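Taurocyamine kinase (PDB 4WOD) catalyses the reversible transfer of phosphate from ATP to the guanidino compound taurocyamine, with magnesium as cofactor, through two fused, duplicated kinase units. Local coordinates at residues F208-K211 / Q212-L216; E221-H224 / I225-I228; G378-I381 / E382-Y385; Y389-P392 / E393-K396; V582-D586 / H587-I591. The protein carries 4 engineered substitutions. All blocks are in the same frame, centred on the assembly; numbering follows the deposited sequence.

Interaction 1: residues F208-K211 / Q212-L216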
loop_
_atom_site.group_PDB
_atom_site.type_symbol
_atom_site.label_atom_id
_atom_site.label_comp_id
_atom_site.label_asym_id
_atom_site.label_seq_id
_atom_site.Cartn_x
_atom_site.Cartn_y
_atom_site.Cartn_z
ATOM N N PHE A 208 -37.313 -1.889 -7.715
ATOM C CA PHE A 208 -37.963 -2.867 -8.577
ATOM C C PHE A 208 -37.197 -4.188 -8.498
ATOM O O PHE A 208 -35.962 -4.196 -8.566
ATOM C CB PHE A 208 -38.024 -2.362 -10.027
ATOM C CG PHE A 208 -38.634 -3.356 -10.993
ATOM C CD1 PHE A 208 -39.987 -3.310 -11.289
ATOM C CD2 PHE A 208 -37.854 -4.348 -11.587
ATOM C CE1 PHE A 208 -40.561 -4.226 -12.163
ATOM C CE2 PHE A 208 -38.419 -5.265 -12.469
ATOM C CZ PHE A 208 -39.770 -5.205 -12.758
ATOM N N ILE A 209 -37.933 -5.291 -8.346
ATOM C CA ILE A 209 -37.347 -6.624 -8.259
ATOM C C ILE A 209 -38.087 -7.573 -9.190
ATOM O O ILE A 209 -39.323 -7.553 -9.242
ATOM C CB ILE A 209 -37.412 -7.207 -6.826
ATOM C CG1 ILE A 209 -37.336 -6.107 -5.771
ATOM C CG2 ILE A 209 -36.336 -8.297 -6.604
ATOM C CD1 ILE A 209 -37.469 -6.624 -4.373
ATOM N N ASN A 210 -37.350 -8.402 -9.927
ATOM C CA ASN A 210 -38.009 -9.391 -10.771
ATOM C C ASN A 210 -38.370 -10.626 -9.948
ATOM O O ASN A 210 -37.957 -10.763 -8.791
ATOM C CB ASN A 210 -37.153 -9.763 -11.998
ATOM C CG ASN A 210 -35.871 -10.540 -11.650
ATOM O OD1 ASN A 210 -35.343 -10.476 -10.535
ATOM N ND2 ASN A 210 -35.345 -11.244 -12.644
ATOM N N LYS A 211 -39.178 -11.499 -10.541
ATOM C CA LYS A 211 -39.685 -12.660 -9.824
ATOM C C LYS A 211 -38.556 -13.569 -9.366
ATOM O O LYS A 211 -38.611 -14.094 -8.260
ATOM C CB LYS A 211 -40.683 -13.425 -10.690
ATOM C CG LYS A 211 -41.955 -12.632 -10.946
ATOM C CD LYS A 211 -43.043 -13.469 -11.611
ATOM C CE LYS A 211 -43.018 -13.296 -13.125
ATOM N NZ LYS A 211 -44.376 -13.460 -13.718
ATOM N N GLN A 212 -37.511 -13.716 -10.184
ATOM C CA GLN A 212 -36.386 -14.593 -9.832
ATOM C C GLN A 212 -35.446 -13.975 -8.807
ATOM O O GLN A 212 -34.499 -14.622 -8.376
ATOM C CB GLN A 212 -35.557 -14.968 -11.071
ATOM C CG GLN A 212 -36.313 -15.598 -12.220
ATOM C CD GLN A 212 -36.744 -14.571 -13.243
ATOM O OE1 GLN A 212 -37.585 -13.703 -12.961
ATOM N NE2 GLN A 212 -36.161 -14.648 -14.443
ATOM N N LYS A 213 -35.684 -12.714 -8.448
ATOM C CA LYS A 213 -34.859 -12.006 -7.462
ATOM C C LYS A 213 -33.362 -11.978 -7.808
ATOM O O LYS A 213 -32.511 -12.029 -6.922
ATOM C CB LYS A 213 -35.058 -12.616 -6.073
ATOM C CG LYS A 213 -36.524 -12.664 -5.630
ATOM C CD LYS A 213 -36.672 -12.772 -4.121
ATOM C CE LYS A 213 -38.156 -12.833 -3.738
ATOM N NZ LYS A 213 -38.405 -12.663 -2.272
ATOM N N ASN A 214 -33.053 -11.897 -9.097
ATOM C CA ASN A 214 -31.676 -11.773 -9.562
ATOM C C ASN A 214 -31.468 -10.485 -10.382
ATOM O O ASN A 214 -30.439 -10.319 -11.043
ATOM C CB ASN A 214 -31.281 -13.008 -10.384
ATOM C CG ASN A 214 -32.161 -13.201 -11.603
ATOM O OD1 ASN A 214 -32.895 -12.293 -11.996
ATOM N ND2 ASN A 214 -32.075 -14.378 -12.223
ATOM N N PHE A 215 -32.462 -9.600 -10.331
ATOM C CA PHE A 215 -32.481 -8.326 -11.056
ATOM C C PHE A 215 -33.156 -7.303 -10.171
ATOM O O PHE A 215 -34.269 -7.512 -9.705
ATOM C CB PHE A 215 -33.215 -8.449 -12.390
ATOM C CG PHE A 215 -33.275 -7.159 -13.187
ATOM C CD1 PHE A 215 -32.179 -6.739 -13.934
ATOM C CD2 PHE A 215 -34.435 -6.388 -13.212
ATOM C CE1 PHE A 215 -32.229 -5.556 -14.677
ATOM C CE2 PHE A 215 -34.497 -5.205 -13.949
ATOM C CZ PHE A 215 -33.391 -4.792 -14.687
ATOM N N LEU A 216 -32.478 -6.191 -9.925
ATOM C CA LEU A 216 -32.927 -5.238 -8.913
ATOM C C LEU A 216 -32.697 -3.813 -9.407
ATOM O O LEU A 216 -31.619 -3.518 -9.971
ATOM C CB LEU A 216 -32.176 -5.488 -7.604
ATOM C CG LEU A 216 -32.255 -4.427 -6.506
ATOM C CD1 LEU A 216 -33.606 -4.459 -5.797
ATOM C CD2 LEU A 216 -31.119 -4.578 -5.502
#

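Interaction 2: residues E221-H224 / I225-I228. With ARG (arginine), chain B.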
loop_
_atom_site.group_PDB
_atom_site.type_symbol
_atom_site.label_atom_id
_atom_site.label_comp_id
_atom_site.label_asym_id
_atom_site.label_seq_id
_atom_site.Cartn_x
_atom_site.Cartn_y
_atom_site.Cartn_z
ATOM N N GLU A 221 -32.320 6.772 -5.789
ATOM C CA GLU A 221 -31.564 6.586 -4.555
ATOM C C GLU A 221 -30.392 7.573 -4.500
ATOM O O GLU A 221 -30.054 8.100 -3.441
ATOM C CB GLU A 221 -31.063 5.143 -4.434
ATOM C CG GLU A 221 -30.217 4.889 -3.182
ATOM C CD GLU A 221 -28.725 5.033 -3.418
ATOM O OE1 GLU A 221 -28.270 4.802 -4.559
ATOM O OE2 GLU A 221 -28.006 5.372 -2.453
ATOM N N GLU A 222 -29.793 7.835 -5.652
ATOM C CA GLU A 222 -28.643 8.735 -5.768
ATOM C C GLU A 222 -28.540 9.142 -7.228
ATOM O O GLU A 222 -28.710 10.319 -7.584
ATOM C CB GLU A 222 -27.348 8.061 -5.304
ATOM C CG GLU A 222 -26.099 8.792 -5.765
ATOM C CD GLU A 222 -24.810 8.216 -5.199
ATOM O OE1 GLU A 222 -23.866 8.019 -5.990
ATOM O OE2 GLU A 222 -24.730 7.987 -3.968
ATOM N N ASP A 223 -28.272 8.141 -8.067
ATOM C CA ASP A 223 -28.491 8.276 -9.488
ATOM C C ASP A 223 -29.960 8.080 -9.801
ATOM O O ASP A 223 -30.728 7.589 -8.957
ATOM C CB ASP A 223 -27.625 7.272 -10.269
ATOM C CG ASP A 223 -26.157 7.684 -10.297
ATOM O OD1 ASP A 223 -25.875 8.840 -10.676
ATOM O OD2 ASP A 223 -25.289 6.879 -9.893
ATOM N N HIS A 224 -30.364 8.495 -11.002
ATOM C CA HIS A 224 -31.748 8.367 -11.414
ATOM C C HIS A 224 -32.124 6.886 -11.375
ATOM O O HIS A 224 -33.141 6.488 -10.774
ATOM C CB HIS A 224 -31.958 8.971 -12.811
ATOM C CG HIS A 224 -31.870 10.471 -12.816
ATOM N ND1 HIS A 224 -31.833 11.219 -13.970
ATOM C CD2 HIS A 224 -31.795 11.359 -11.794
ATOM C CE1 HIS A 224 -31.761 12.502 -13.664
ATOM N NE2 HIS A 224 -31.747 12.617 -12.347
ATOM N N ILE A 225 -31.276 6.086 -12.006
ATOM C CA ILE A 225 -31.436 4.639 -12.051
ATOM C C ILE A 225 -30.137 3.955 -11.664
ATOM O O ILE A 225 -29.063 4.328 -12.147
ATOM C CB ILE A 225 -31.825 4.149 -13.458
ATOM C CG1 ILE A 225 -32.794 5.130 -14.126
ATOM C CG2 ILE A 225 -32.397 2.758 -13.371
ATOM C CD1 ILE A 225 -33.046 4.873 -15.613
ATOM N N ARG A 226 -30.234 2.966 -10.781
ATOM C CA ARG A 226 -29.127 2.057 -10.537
ATOM C C ARG A 226 -29.655 0.653 -10.799
ATOM O O ARG A 226 -30.650 0.235 -10.202
ATOM C CB ARG A 226 -28.556 2.183 -9.114
ATOM C CG ARG A 226 -27.225 1.442 -9.000
ATOM C CD ARG A 226 -26.410 1.740 -7.736
ATOM N NE ARG A 226 -26.060 3.148 -7.487
ATOM C CZ ARG A 226 -25.488 4.000 -8.346
ATOM N NH1 ARG A 226 -25.219 5.234 -7.937
ATOM N NH2 ARG A 226 -25.199 3.665 -9.603
ATOM N N VAL A 227 -29.018 -0.041 -11.730
ATOM C CA VAL A 227 -29.427 -1.388 -12.114
ATOM C C VAL A 227 -28.381 -2.408 -11.670
ATOM O O VAL A 227 -27.165 -2.245 -11.907
ATOM C CB VAL A 227 -29.655 -1.487 -13.628
ATOM C CG1 VAL A 227 -30.393 -2.777 -13.970
ATOM C CG2 VAL A 227 -30.444 -0.275 -14.120
ATOM N N ILE A 228 -28.864 -3.457 -11.017
ATOM C CA ILE A 228 -28.033 -4.474 -10.389
ATOM C C ILE A 228 -28.534 -5.874 -10.738
ATOM O O ILE A 228 -29.709 -6.185 -10.515
ATOM C CB ILE A 228 -28.038 -4.307 -8.864
ATOM C CG1 ILE A 228 -27.667 -2.859 -8.501
ATOM C CG2 ILE A 228 -27.133 -5.340 -8.192
ATOM C CD1 ILE A 228 -28.079 -2.445 -7.126
HETATM N N ARG B . -14.786 8.299 -4.037
HETATM C CA ARG B . -15.980 8.913 -3.525
HETATM C C ARG B . -15.829 9.902 -2.383
HETATM O O ARG B . -15.144 9.601 -1.375
HETATM C CB ARG B . -17.004 7.887 -3.206
HETATM C CG ARG B . -17.764 7.455 -4.414
HETATM C CD ARG B . -19.153 7.946 -4.229
HETATM N NE ARG B . -19.965 7.561 -5.345
HETATM C CZ ARG B . -21.134 7.000 -5.216
HETATM N NH1 ARG B . -21.824 6.678 -6.269
HETATM N NH2 ARG B . -21.592 6.741 -4.023
HETATM O OXT ARG B . -16.433 10.950 -2.655
#

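Interaction 3: residues G378-I381 / E382-Y385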
loop_
_atom_site.group_PDB
_atom_site.type_symbol
_atom_site.label_atom_id
_atom_site.label_comp_id
_atom_site.label_asym_id
_atom_site.label_seq_id
_atom_site.Cartn_x
_atom_site.Cartn_y
_atom_site.Cartn_z
ATOM N N GLY A 378 11.729 -9.482 -14.215
ATOM C CA GLY A 378 11.824 -8.066 -14.515
ATOM C C GLY A 378 13.057 -7.409 -13.919
ATOM O O GLY A 378 13.340 -6.239 -14.189
ATOM N N ALA A 379 13.794 -8.148 -13.094
ATOM C CA ALA A 379 15.018 -7.613 -12.514
ATOM C C ALA A 379 16.180 -7.849 -13.465
ATOM O O ALA A 379 16.197 -8.823 -14.212
ATOM C CB ALA A 379 15.298 -8.245 -11.157
ATOM N N SER A 380 17.156 -6.959 -13.448
ATOM C CA SER A 380 18.327 -7.174 -14.280
ATOM C C SER A 380 19.138 -8.333 -13.748
ATOM O O SER A 380 19.602 -8.294 -12.609
ATOM C CB SER A 380 19.202 -5.929 -14.338
ATOM O OG SER A 380 20.466 -6.256 -14.890
ATOM N N ILE A 381 19.332 -9.356 -14.574
ATOM C CA ILE A 381 20.139 -10.498 -14.172
ATOM C C ILE A 381 21.617 -10.107 -14.069
ATOM O O ILE A 381 22.463 -10.926 -13.704
ATOM C CB ILE A 381 19.970 -11.677 -15.153
ATOM C CG1 ILE A 381 20.270 -13.003 -14.454
ATOM C CG2 ILE A 381 20.830 -11.482 -16.403
ATOM C CD1 ILE A 381 19.814 -14.213 -15.228
ATOM N N GLU A 382 21.913 -8.846 -14.376
ATOM C CA GLU A 382 23.278 -8.339 -14.347
ATOM C C GLU A 382 23.585 -7.576 -13.060
ATOM O O GLU A 382 24.725 -7.572 -12.604
ATOM C CB GLU A 382 23.545 -7.428 -15.554
ATOM C CG GLU A 382 23.479 -8.119 -16.926
ATOM C CD GLU A 382 22.071 -8.153 -17.526
ATOM O OE1 GLU A 382 21.119 -7.681 -16.865
ATOM O OE2 GLU A 382 21.918 -8.648 -18.669
ATOM N N LYS A 383 22.582 -6.918 -12.484
ATOM C CA LYS A 383 22.811 -6.138 -11.266
ATOM C C LYS A 383 22.100 -6.713 -10.044
ATOM O O LYS A 383 22.436 -6.382 -8.911
ATOM C CB LYS A 383 22.373 -4.680 -11.456
ATOM C CG LYS A 383 22.229 -4.227 -12.893
ATOM C CD LYS A 383 21.654 -2.821 -12.954
ATOM C CE LYS A 383 20.742 -2.646 -14.154
ATOM N NZ LYS A 383 20.143 -1.283 -14.174
ATOM N N CYS A 384 21.113 -7.569 -10.274
ATOM C CA CYS A 384 20.291 -8.086 -9.191
ATOM C C CYS A 384 20.787 -9.451 -8.728
ATOM O O CYS A 384 20.547 -10.468 -9.385
ATOM C CB CYS A 384 18.828 -8.176 -9.627
ATOM S SG CYS A 384 17.715 -8.814 -8.378
ATOM N N TYR A 385 21.473 -9.468 -7.588
ATOM C CA TYR A 385 22.033 -10.708 -7.038
ATOM C C TYR A 385 20.964 -11.771 -6.823
ATOM O O TYR A 385 21.196 -12.957 -7.085
ATOM C CB TYR A 385 22.747 -10.430 -5.717
ATOM C CG TYR A 385 23.939 -9.510 -5.848
ATOM C CD1 TYR A 385 25.201 -10.016 -6.102
ATOM C CD2 TYR A 385 23.795 -8.135 -5.705
ATOM C CE1 TYR A 385 26.301 -9.178 -6.212
ATOM C CE2 TYR A 385 24.885 -7.284 -5.819
ATOM C CZ TYR A 385 26.135 -7.815 -6.079
ATOM O OH TYR A 385 27.222 -6.984 -6.190
#

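Interaction 4: residues Y389-P392 / E393-K396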
loop_
_atom_site.group_PDB
_atom_site.type_symbol
_atom_site.label_atom_id
_atom_site.label_comp_id
_atom_site.label_asym_id
_atom_site.label_seq_id
_atom_site.Cartn_x
_atom_site.Cartn_y
_atom_site.Cartn_z
ATOM N N TYR A 389 21.512 -15.633 -9.006
ATOM C CA TYR A 389 21.846 -16.944 -8.454
ATOM C C TYR A 389 20.634 -17.827 -8.293
ATOM O O TYR A 389 20.744 -18.948 -7.796
ATOM C CB TYR A 389 22.594 -16.782 -7.127
ATOM C CG TYR A 389 23.951 -16.191 -7.402
ATOM C CD1 TYR A 389 25.005 -17.000 -7.825
ATOM C CD2 TYR A 389 24.162 -14.820 -7.318
ATOM C CE1 TYR A 389 26.247 -16.465 -8.129
ATOM C CE2 TYR A 389 25.397 -14.279 -7.611
ATOM C CZ TYR A 389 26.438 -15.103 -8.011
ATOM O OH TYR A 389 27.658 -14.550 -8.314
ATOM N N LEU A 390 19.481 -17.338 -8.740
ATOM C CA LEU A 390 18.280 -18.158 -8.738
ATOM C C LEU A 390 18.211 -18.965 -10.037
ATOM O O LEU A 390 17.407 -18.663 -10.921
ATOM C CB LEU A 390 17.030 -17.304 -8.578
ATOM C CG LEU A 390 15.777 -18.083 -8.176
ATOM C CD1 LEU A 390 15.877 -18.546 -6.732
ATOM C CD2 LEU A 390 14.527 -17.234 -8.376
ATOM N N THR A 391 19.061 -19.985 -10.144
ATOM C CA THR A 391 19.157 -20.784 -11.370
ATOM C C THR A 391 18.053 -21.851 -11.427
ATOM O O THR A 391 17.395 -22.123 -10.420
ATOM C CB THR A 391 20.541 -21.462 -11.493
ATOM O OG1 THR A 391 20.729 -22.389 -10.417
ATOM C CG2 THR A 391 21.671 -20.421 -11.496
ATOM N N PRO A 392 17.822 -22.435 -12.620
ATOM C CA PRO A 392 16.891 -23.562 -12.721
ATOM C C PRO A 392 17.204 -24.687 -11.737
ATOM O O PRO A 392 16.295 -25.241 -11.120
ATOM C CB PRO A 392 17.084 -24.030 -14.162
ATOM C CG PRO A 392 17.381 -22.756 -14.904
ATOM C CD PRO A 392 18.204 -21.923 -13.953
ATOM N N GLU A 393 18.484 -25.009 -11.594
ATOM C CA GLU A 393 18.902 -26.110 -10.736
ATOM C C GLU A 393 18.700 -25.758 -9.242
ATOM O O GLU A 393 18.415 -26.628 -8.416
ATOM C CB GLU A 393 20.360 -26.491 -11.022
ATOM C CG GLU A 393 20.767 -26.614 -12.536
ATOM C CD GLU A 393 20.752 -25.293 -13.358
ATOM O OE1 GLU A 393 21.224 -24.249 -12.863
ATOM O OE2 GLU A 393 20.276 -25.302 -14.520
ATOM N N ILE A 394 18.830 -24.479 -8.916
ATOM C CA ILE A 394 18.582 -24.000 -7.563
ATOM C C ILE A 394 17.077 -24.039 -7.273
ATOM O O ILE A 394 16.653 -24.514 -6.226
ATOM C CB ILE A 394 19.131 -22.573 -7.371
ATOM C CG1 ILE A 394 20.650 -22.605 -7.124
ATOM C CG2 ILE A 394 18.372 -21.837 -6.245
ATOM C CD1 ILE A 394 21.057 -23.299 -5.860
ATOM N N ILE A 395 16.268 -23.563 -8.217
ATOM C CA ILE A 395 14.821 -23.657 -8.073
ATOM C C ILE A 395 14.380 -25.112 -7.873
ATOM O O ILE A 395 13.600 -25.419 -6.975
ATOM C CB ILE A 395 14.093 -23.038 -9.289
ATOM C CG1 ILE A 395 14.296 -21.515 -9.313
ATOM C CG2 ILE A 395 12.595 -23.372 -9.251
ATOM C CD1 ILE A 395 13.751 -20.824 -10.572
ATOM N N LYS A 396 14.909 -26.009 -8.699
ATOM C CA LYS A 396 14.561 -27.424 -8.626
ATOM C C LYS A 396 14.954 -28.038 -7.289
ATOM O O LYS A 396 14.199 -28.810 -6.702
ATOM C CB LYS A 396 15.232 -28.185 -9.769
ATOM C CG LYS A 396 15.267 -29.699 -9.587
ATOM C CD LYS A 396 15.992 -30.366 -10.758
ATOM C CE LYS A 396 16.128 -31.863 -10.549
ATOM N NZ LYS A 396 14.861 -32.448 -10.033
#

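Interaction 5: residues V582-D586 / H587-I591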
loop_
_atom_site.group_PDB
_atom_site.type_symbol
_atom_site.label_atom_id
_atom_site.label_comp_id
_atom_site.label_asym_id
_atom_site.label_seq_id
_atom_site.Cartn_x
_atom_site.Cartn_y
_atom_site.Cartn_z
ATOM N N VAL A 582 14.437 -1.368 17.430
ATOM C CA VAL A 582 14.072 -2.740 17.762
ATOM C C VAL A 582 13.150 -3.317 16.689
ATOM O O VAL A 582 12.083 -2.764 16.402
ATOM C CB VAL A 582 13.407 -2.820 19.145
ATOM C CG1 VAL A 582 12.990 -4.246 19.458
ATOM C CG2 VAL A 582 14.377 -2.312 20.219
ATOM N N CYS A 583 13.611 -4.402 16.069
ATOM C CA CYS A 583 12.801 -5.193 15.152
ATOM C C CYS A 583 12.305 -4.454 13.901
ATOM O O CYS A 583 11.135 -4.607 13.504
ATOM C CB CYS A 583 11.591 -5.772 15.893
ATOM S SG CYS A 583 10.866 -7.189 15.037
ATOM N N GLU A 584 13.173 -3.677 13.268
ATOM C CA GLU A 584 12.854 -3.118 11.952
ATOM C C GLU A 584 13.170 -4.153 10.859
ATOM O O GLU A 584 12.327 -5.006 10.539
ATOM C CB GLU A 584 13.611 -1.815 11.692
ATOM C CG GLU A 584 13.172 -1.140 10.413
ATOM C CD GLU A 584 13.737 0.257 10.259
ATOM O OE1 GLU A 584 12.933 1.189 10.029
ATOM O OE2 GLU A 584 14.977 0.418 10.367
ATOM N N GLU A 585 14.375 -4.099 10.295
ATOM C CA GLU A 585 14.784 -5.141 9.343
ATOM C C GLU A 585 15.535 -6.257 10.052
ATOM O O GLU A 585 15.349 -7.440 9.756
ATOM C CB GLU A 585 15.655 -4.575 8.230
ATOM C CG GLU A 585 16.067 -5.618 7.198
ATOM C CD GLU A 585 16.894 -5.024 6.077
ATOM O OE1 GLU A 585 16.335 -4.234 5.289
ATOM O OE2 GLU A 585 18.099 -5.337 5.985
ATOM N N ASP A 586 16.397 -5.866 10.985
ATOM C CA ASP A 586 17.092 -6.812 11.833
ATOM C C ASP A 586 16.482 -6.700 13.211
ATOM O O ASP A 586 15.847 -5.665 13.527
ATOM C CB ASP A 586 18.600 -6.512 11.882
ATOM C CG ASP A 586 19.328 -6.940 10.620
ATOM O OD1 ASP A 586 19.108 -8.085 10.167
ATOM O OD2 ASP A 586 20.127 -6.142 10.091
ATOM N N HIS A 587 16.695 -7.730 14.039
ATOM C CA HIS A 587 16.180 -7.708 15.399
ATOM C C HIS A 587 16.625 -6.429 16.097
ATOM O O HIS A 587 15.865 -5.840 16.849
ATOM C CB HIS A 587 16.642 -8.925 16.195
ATOM C CG HIS A 587 16.033 -10.213 15.721
ATOM N ND1 HIS A 587 16.637 -11.437 15.907
ATOM C CD2 HIS A 587 14.894 -10.454 15.034
ATOM C CE1 HIS A 587 15.892 -12.384 15.362
ATOM N NE2 HIS A 587 14.822 -11.814 14.832
ATOM N N MET A 588 17.859 -6.025 15.836
ATOM C CA MET A 588 18.375 -4.750 16.352
ATOM C C MET A 588 19.290 -4.034 15.377
ATOM O O MET A 588 20.068 -4.659 14.654
ATOM C CB MET A 588 19.145 -4.960 17.654
ATOM C CG MET A 588 18.332 -5.336 18.855
ATOM S SD MET A 588 19.494 -5.569 20.250
ATOM C CE MET A 588 20.298 -7.091 19.804
ATOM N N ARG A 589 19.203 -2.707 15.372
ATOM C CA ARG A 589 20.238 -1.876 14.787
ATOM C C ARG A 589 20.741 -1.078 15.985
ATOM O O ARG A 589 19.956 -0.390 16.626
ATOM C CB ARG A 589 19.702 -0.978 13.646
ATOM C CG ARG A 589 20.777 -0.108 12.985
ATOM C CD ARG A 589 20.346 0.604 11.668
ATOM N NE ARG A 589 18.895 0.778 11.524
ATOM C CZ ARG A 589 18.273 1.958 11.511
ATOM N NH1 ARG A 589 18.962 3.083 11.653
ATOM N NH2 ARG A 589 16.956 2.020 11.372
ATOM N N ILE A 590 22.014 -1.256 16.338
ATOM C CA ILE A 590 22.602 -0.572 17.491
ATOM C C ILE A 590 23.507 0.553 16.990
ATOM O O ILE A 590 24.421 0.313 16.211
ATOM C CB ILE A 590 23.407 -1.539 18.387
ATOM C CG1 ILE A 590 22.540 -2.737 18.800
ATOM C CG2 ILE A 590 23.970 -0.810 19.638
ATOM C CD1 ILE A 590 23.347 -3.865 19.444
ATOM N N ILE A 591 23.256 1.771 17.463
ATOM C CA ILE A 591 23.808 2.974 16.835
ATOM C C ILE A 591 24.501 3.882 17.831
ATOM O O ILE A 591 23.955 4.159 18.883
ATOM C CB ILE A 591 22.682 3.805 16.147
ATOM C CG1 ILE A 591 21.939 2.972 15.098
ATOM C CG2 ILE A 591 23.224 5.087 15.513
ATOM C CD1 ILE A 591 20.462 3.335 15.021
HETATM O O HOH W 1 17.612 -10.079 12.530
#

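Interaction 1: residues F208-K211 / Q212-L216
The Asn210 side-chain amide donates to that of Asn214 across the turn of a beta hairpin that joins strands 206-210 and 215-219. The turn from Asn210 to Lys213 is type I, closed by Lys213 N on Asn210 O at 3.0 Å. On the strand side of the turn, Asn210 N donates to Phe215 O. Most of the remaining polar work falls to the Asn210 amide. Its CG sits between the backbone N and the carbonyl carbon (chi1 68°), which turns the group in over the loop. There OD1 takes the N-H of Asn214 at 3.1 Å, in the carbonyl plane on a lone pair, and a weak, bent bond from Phe215 N. On the other arm, ND2 gives a nearly straight bond to Asn214 OD1 at 2.7 Å, lying close to its own amide plane, and also reaches Glu159 O. Oxygen and nitrogen thus each have two partners, a good match for a buried amide, and its rotation is fixed from both ends. The apolar side chains divide between the two faces of the sheet. Ile209 and Leu216, a non-hydrogen-bonded pair, lie side by side and point the same way, with Phe183 against both. On the Phe208 and Phe215 face, Tyr160 meets Phe215 edge-to-face, while Phe208 CE2 approaches the edge of the Phe215 ring, 4.2 Å from its CE2.

Interaction 2: residues E221-H224 / I225-I228
Two acidic side chains from the loop, Glu222 and Asp223, converge on one guanidinium nitrogen, NH1 of Arg226 at the start of strand 225-232. Asp223 OD2 makes the tight salt bridge, 2.6 Å from Arg226 NH1, with an N-H...O angle of 137°. The carboxylate is turned almost square to the guanidinium, and OD2 is approached on its anti side. Glu222 OE1 forms only a long ion pair with Arg226 NH1, at 3.7 Å. Its extended chain carries the carboxylate on to the bound arginine, whose NH1 donates a very short hydrogen bond, 2.5 Å, to Glu222 OE1; the bond from ligand NH2 to OE2 is weak. A bend at chi3 (-57°) swings the Arg226 guanidinium back over the loop. Asp223 is itself held through OD1 by Phe267 N. Arg226, predicted to bind ATP, therefore links Glu222, the residue that grips the guanidinium of the bound arginine, to the probable nucleotide site, which is consistent with guanidino substrate and nucleotide meeting here.

Interaction 3: residues G378-I381 / E382-Y385
Ser380 holds the chain turn together through both its hydroxyl and its carbonyl. With chi1 at 167°, OG swings away from its own backbone N, towards the residues that follow. It donates to Glu382 OE1 at 2.5 Å, on the carboxylate's anti lone pair, and accepts from Lys383 N at 3.3 Å. Glu382 gets its oxygen there by folding back: chi2 is bent to 88°, instead of letting the chain run out straight. The Lys383 chain passes alongside the serine, its CG 3.3 Å from Ser380 OG. Beneath them, Ser380 O accepts from two backbone donors, Cys384 N at 2.9 Å and, from above the carbonyl plane, Lys383 N. Cys384 SG, anti to its own N, rests 3.7 Å from Ala379 CB; this sulfur also caps a backbone N just beyond the segment. With OG bonded to the N-H three residues on and O to the one four on, Ser380 heads an ST motif that runs into Cys384 at the N-cap of helix 385-388, in the N-terminal domain of the second repeat.

Interaction 4: residues Y389-P392 / E393-K396
Ile394 N donates to Thr391 OG1 at 3.2 Å and 148°, the main hydrogen bond here that involves a side chain. The threonine places OG1 between its backbone N and carbonyl carbon (chi1 64°), facing the first turn of the helix. The same hydroxyl gives a weak bond to Glu393 OE1 at 3.1 Å, made possible by the bend of the glutamate at chi2, which folds its carboxylate back beside the Pro392 ring. Backbone bonds come next: Ile395 N donates almost straight to Thr391 O at 2.9 Å, and Lys396 N to Pro392 O at the same length. The Ile394 N to OG1 bond marks Thr391 as the N-cap of helix 392-398, with Pro392 as its first residue, where the lack of an N-H costs nothing because no helical partner precedes it. Leu390, just ahead, is the centre of an inverse gamma turn. The apolar contacts lie on the inner side. Leu390 CG packs 3.9 Å from Ile395 CG1, the two side chains crossing at about a right angle, and Leu390 CD1 stands 4.2 Å from Ile394 CG2. Leu390 also touches helices 369-376 and 409-418, which ties the cap into the helical N-terminal domain of the second repeat. The far end of Tyr389 leads off from the helix, its OH bonded to Asp446 OD2 on helix 437-448.

Interaction 5: residues V582-D586 / H587-I591
Glu584 and Arg589 join their charged ends across the loop between strands 578-582 and 588-595. Followed outwards, Arg589 leaves the strand at CB with CG anti to the backbone N. CB, CG and CD run out extended and make no close contact with the loop. At chi3 (23°) the chain bends, and NE comes within 4.1 Å of Glu584 OE2. CZ stands 3.8 Å from that same oxygen. NH2 completes the reach, donating to Glu584 OE2 at 2.7 Å with an N-H...O angle of 143°. The oxygen is met on its syn side, and carboxylate and guanidinium are nearly coplanar, 12° apart. NH1, the other tip, lies close to Arg484 NH2, and the Arg589 side chain makes a cation-pi contact with Trp581. Both arginines are predicted to bind ATP, and their closeness is consistent with a pocket for its phosphates. The strands form an antiparallel pair in the eight-stranded sheet of the second catalytic domain; Val582 faces Met588 as a non-hydrogen-bonded pair, and Cys583 N donates to His587 O at 2.8 Å. At the far end of the loop a water accepts from His587 N at 2.9 Å and sits over one face of the imidazole. That ring is fixed by Leu495 O and Val491 N, while Asp586 OD1 takes the N-H of Cys630.

Overall arrangement
Along the chain the five contacts run in series, the first two in one kinase unit and the last three in the other. Interactions 1 and 2, with centres 15 Å apart, share the first eight-stranded antiparallel sheet: strands 215-219 and 225-232 are neighbours, and Leu216 N lies 2.8 Å from Ile228 O. Interactions 3 and 4, also 15 Å apart, follow each other in the helical N-terminal domain of the second unit. Interaction 5 lies in the second sheet, about 53 Å between centres from interaction 2, whose strand 225-232 holds the same place in sheet order as strand 588-595. That correspondence reflects the duplication: each unit carries its own catalytic sheet.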